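Local coordinates for protein omega transaminase (Pseudomonas sp., PDB 5LHA) that probably transfers amino groups between amine donors and carbonyl acceptors, using a pyridoxal phosphate cofactor, as a class III, fold type I transaminase, at residues A[191-196]-A[389-394]. Residues are numbered along the deposited sequence; the frame is centred on the assembly and turned at random.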
loop_
_atom_site.group_PDB
_atom_site.type_symbol
_atom_site.label_atom_id
_atom_site.label_comp_id
_atom_site.label_asym_id
_atom_site.label_seq_id
_atom_site.Cartn_x
_atom_site.Cartn_y
_atom_site.Cartn_z
ATOM N N TRP A 191 22.378 -9.321 -17.593
ATOM C CA TRP A 191 23.588 -8.503 -17.598
ATOM C C TRP A 191 24.783 -9.442 -17.521
ATOM O O TRP A 191 24.983 -10.117 -16.504
ATOM C CB TRP A 191 23.572 -7.531 -16.419
ATOM C CG TRP A 191 24.673 -6.488 -16.394
ATOM C CD1 TRP A 191 25.551 -6.181 -17.398
ATOM C CD2 TRP A 191 24.999 -5.623 -15.301
ATOM N NE1 TRP A 191 26.401 -5.175 -16.995
ATOM C CE2 TRP A 191 26.084 -4.816 -15.713
ATOM C CE3 TRP A 191 24.481 -5.452 -14.013
ATOM C CZ2 TRP A 191 26.657 -3.854 -14.881
ATOM C CZ3 TRP A 191 25.051 -4.497 -13.188
ATOM C CH2 TRP A 191 26.126 -3.706 -13.626
ATOM N N LEU A 192 25.551 -9.524 -18.608
ATOM C CA LEU A 192 26.643 -10.493 -18.666
ATOM C C LEU A 192 27.767 -10.137 -17.695
ATOM O O LEU A 192 28.371 -11.026 -17.080
ATOM C CB LEU A 192 27.189 -10.566 -20.092
ATOM C CG LEU A 192 26.354 -11.251 -21.169
ATOM C CD1 LEU A 192 26.596 -10.567 -22.512
ATOM C CD2 LEU A 192 26.726 -12.716 -21.234
ATOM N N TYR A 193 28.035 -8.841 -17.511
ATOM C CA TYR A 193 29.165 -8.439 -16.681
ATOM C C TYR A 193 28.908 -8.728 -15.201
ATOM O O TYR A 193 29.831 -9.119 -14.477
ATOM C CB TYR A 193 29.491 -6.961 -16.919
ATOM C CG TYR A 193 30.895 -6.596 -16.487
ATOM C CD1 TYR A 193 32.004 -7.185 -17.095
ATOM C CD2 TYR A 193 31.116 -5.699 -15.449
ATOM C CE1 TYR A 193 33.293 -6.872 -16.690
ATOM C CE2 TYR A 193 32.404 -5.377 -15.042
ATOM C CZ TYR A 193 33.488 -5.968 -15.664
ATOM O OH TYR A 193 34.768 -5.660 -15.254
ATOM N N ARG A 194 27.673 -8.533 -14.725
ATOM C CA ARG A 194 27.314 -8.781 -13.323
ATOM C C ARG A 194 25.934 -9.420 -13.274
ATOM O O ARG A 194 24.948 -8.765 -13.625
ATOM C CB ARG A 194 27.314 -7.490 -12.498
ATOM C CG ARG A 194 28.656 -6.796 -12.342
ATOM C CD ARG A 194 28.561 -5.673 -11.316
ATOM N NE ARG A 194 29.806 -4.916 -11.203
ATOM C CZ ARG A 194 30.169 -3.928 -12.018
ATOM N NH1 ARG A 194 29.381 -3.551 -13.021
ATOM N NH2 ARG A 194 31.327 -3.311 -11.821
ATOM N N ASN A 195 25.847 -10.670 -12.817
ATOM C CA ASN A 195 24.561 -11.344 -12.668
ATOM C C ASN A 195 24.685 -12.405 -11.584
ATOM O O ASN A 195 25.795 -12.843 -11.266
ATOM C CB ASN A 195 24.071 -11.947 -13.999
ATOM C CG ASN A 195 25.038 -12.952 -14.599
ATOM O OD1 ASN A 195 25.039 -14.125 -14.234
ATOM N ND2 ASN A 195 25.862 -12.491 -15.534
ATOM N N PRO A 196 23.564 -12.814 -10.976
ATOM C CA PRO A 196 23.623 -13.782 -9.862
ATOM C C PRO A 196 24.267 -15.128 -10.180
ATOM O O PRO A 196 24.662 -15.832 -9.244
ATOM C CB PRO A 196 22.143 -13.978 -9.497
ATOM C CG PRO A 196 21.489 -12.732 -9.916
ATOM C CD PRO A 196 22.224 -12.221 -11.121
ATOM N N ALA A 389 28.771 2.277 -22.493
ATOM C CA ALA A 389 29.203 2.510 -21.122
ATOM C C ALA A 389 30.561 1.868 -20.887
ATOM O O ALA A 389 30.816 0.740 -21.321
ATOM C CB ALA A 389 28.203 1.961 -20.106
ATOM N N LEU A 390 31.425 2.600 -20.194
ATOM C CA LEU A 390 32.697 2.080 -19.717
ATOM C C LEU A 390 32.524 1.753 -18.241
ATOM O O LEU A 390 32.190 2.632 -17.444
ATOM C CB LEU A 390 33.817 3.098 -19.938
ATOM C CG LEU A 390 34.051 3.591 -21.375
ATOM C CD1 LEU A 390 33.262 4.867 -21.632
ATOM C CD2 LEU A 390 35.535 3.824 -21.657
ATOM N N ASP A 391 32.694 0.493 -17.884
ATOM C CA ASP A 391 32.435 0.046 -16.520
ATOM C C ASP A 391 33.744 0.014 -15.724
ATOM O O ASP A 391 34.601 -0.849 -15.946
ATOM C CB ASP A 391 31.738 -1.312 -16.531
ATOM C CG ASP A 391 31.008 -1.584 -15.242
ATOM O OD1 ASP A 391 31.560 -1.253 -14.165
ATOM O OD2 ASP A 391 29.860 -2.085 -15.314
ATOM N N LEU A 392 33.879 0.931 -14.771
ATOM C CA LEU A 392 35.100 1.052 -13.991
ATOM C C LEU A 392 34.959 0.225 -12.718
ATOM O O LEU A 392 33.950 0.319 -12.012
ATOM C CB LEU A 392 35.399 2.515 -13.651
ATOM C CG LEU A 392 35.431 3.573 -14.766
ATOM C CD1 LEU A 392 35.720 4.946 -14.178
ATOM C CD2 LEU A 392 36.438 3.246 -15.877
ATOM N N VAL A 393 35.964 -0.604 -12.450
ATOM C CA VAL A 393 35.968 -1.515 -11.318
ATOM C C VAL A 393 37.238 -1.292 -10.515
ATOM O O VAL A 393 38.238 -0.767 -11.012
ATOM C CB VAL A 393 35.871 -2.986 -11.761
ATOM C CG1 VAL A 393 34.651 -3.187 -12.624
ATOM C CG2 VAL A 393 37.135 -3.392 -12.511
ATOM N N SER A 394 37.183 -1.696 -9.247
ATOM C CA SER A 394 38.376 -1.721 -8.412
ATOM C C SER A 394 39.156 -3.020 -8.554
ATOM O O SER A 394 40.360 -3.042 -8.262
ATOM C CB SER A 394 37.998 -1.497 -6.943
ATOM O OG SER A 394 36.837 -2.231 -6.593
#
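Arg194 and Asp391 form a salt bridge between two parts of a fold type I aminotransferase. Arg194 lies in the loop after strand 184-187, an edge strand of the sheet that also holds strands 225-230 and 260-264. Asp391 lies on strand 387-393 of the second mixed sheet. The arginine grips end-on, one nitrogen to each oxygen. NH1 of Arg194 reaches OD2 of Asp391 at 2.8 Å, on the syn side but tilted from the carboxylate plane. NH2 of Arg194 meets OD1 of Asp391 at 3.1 Å, from above that plane. The guanidinium and carboxylate planes are 41° apart. An extended chain from CG to NE carries the guanidinium across. Its NE donates a hydrogen bond to the backbone O of Arg399, which helps fix its rotation. Arg382 forms a second salt bridge to OD2 of Asp391, so the carboxylate is shared by two arginines and is probably ionised.

Aromatic rings flank the bridge. Tyr193 CD2 lies over one face of the guanidinium, toward its rim. The Trp191 ring presents its edge to the carboxylate, with CZ2 3.7 Å from Asp391 OD2. With CG1 anti to its carbonyl carbon (chi1 -56°), Val393 turns this methyl to the guanidinium. Val393 CG1 lies 3.4 Å from Arg194 NH2 and meets the edge of the Tyr193 ring, 3.6 Å from Tyr193 OH.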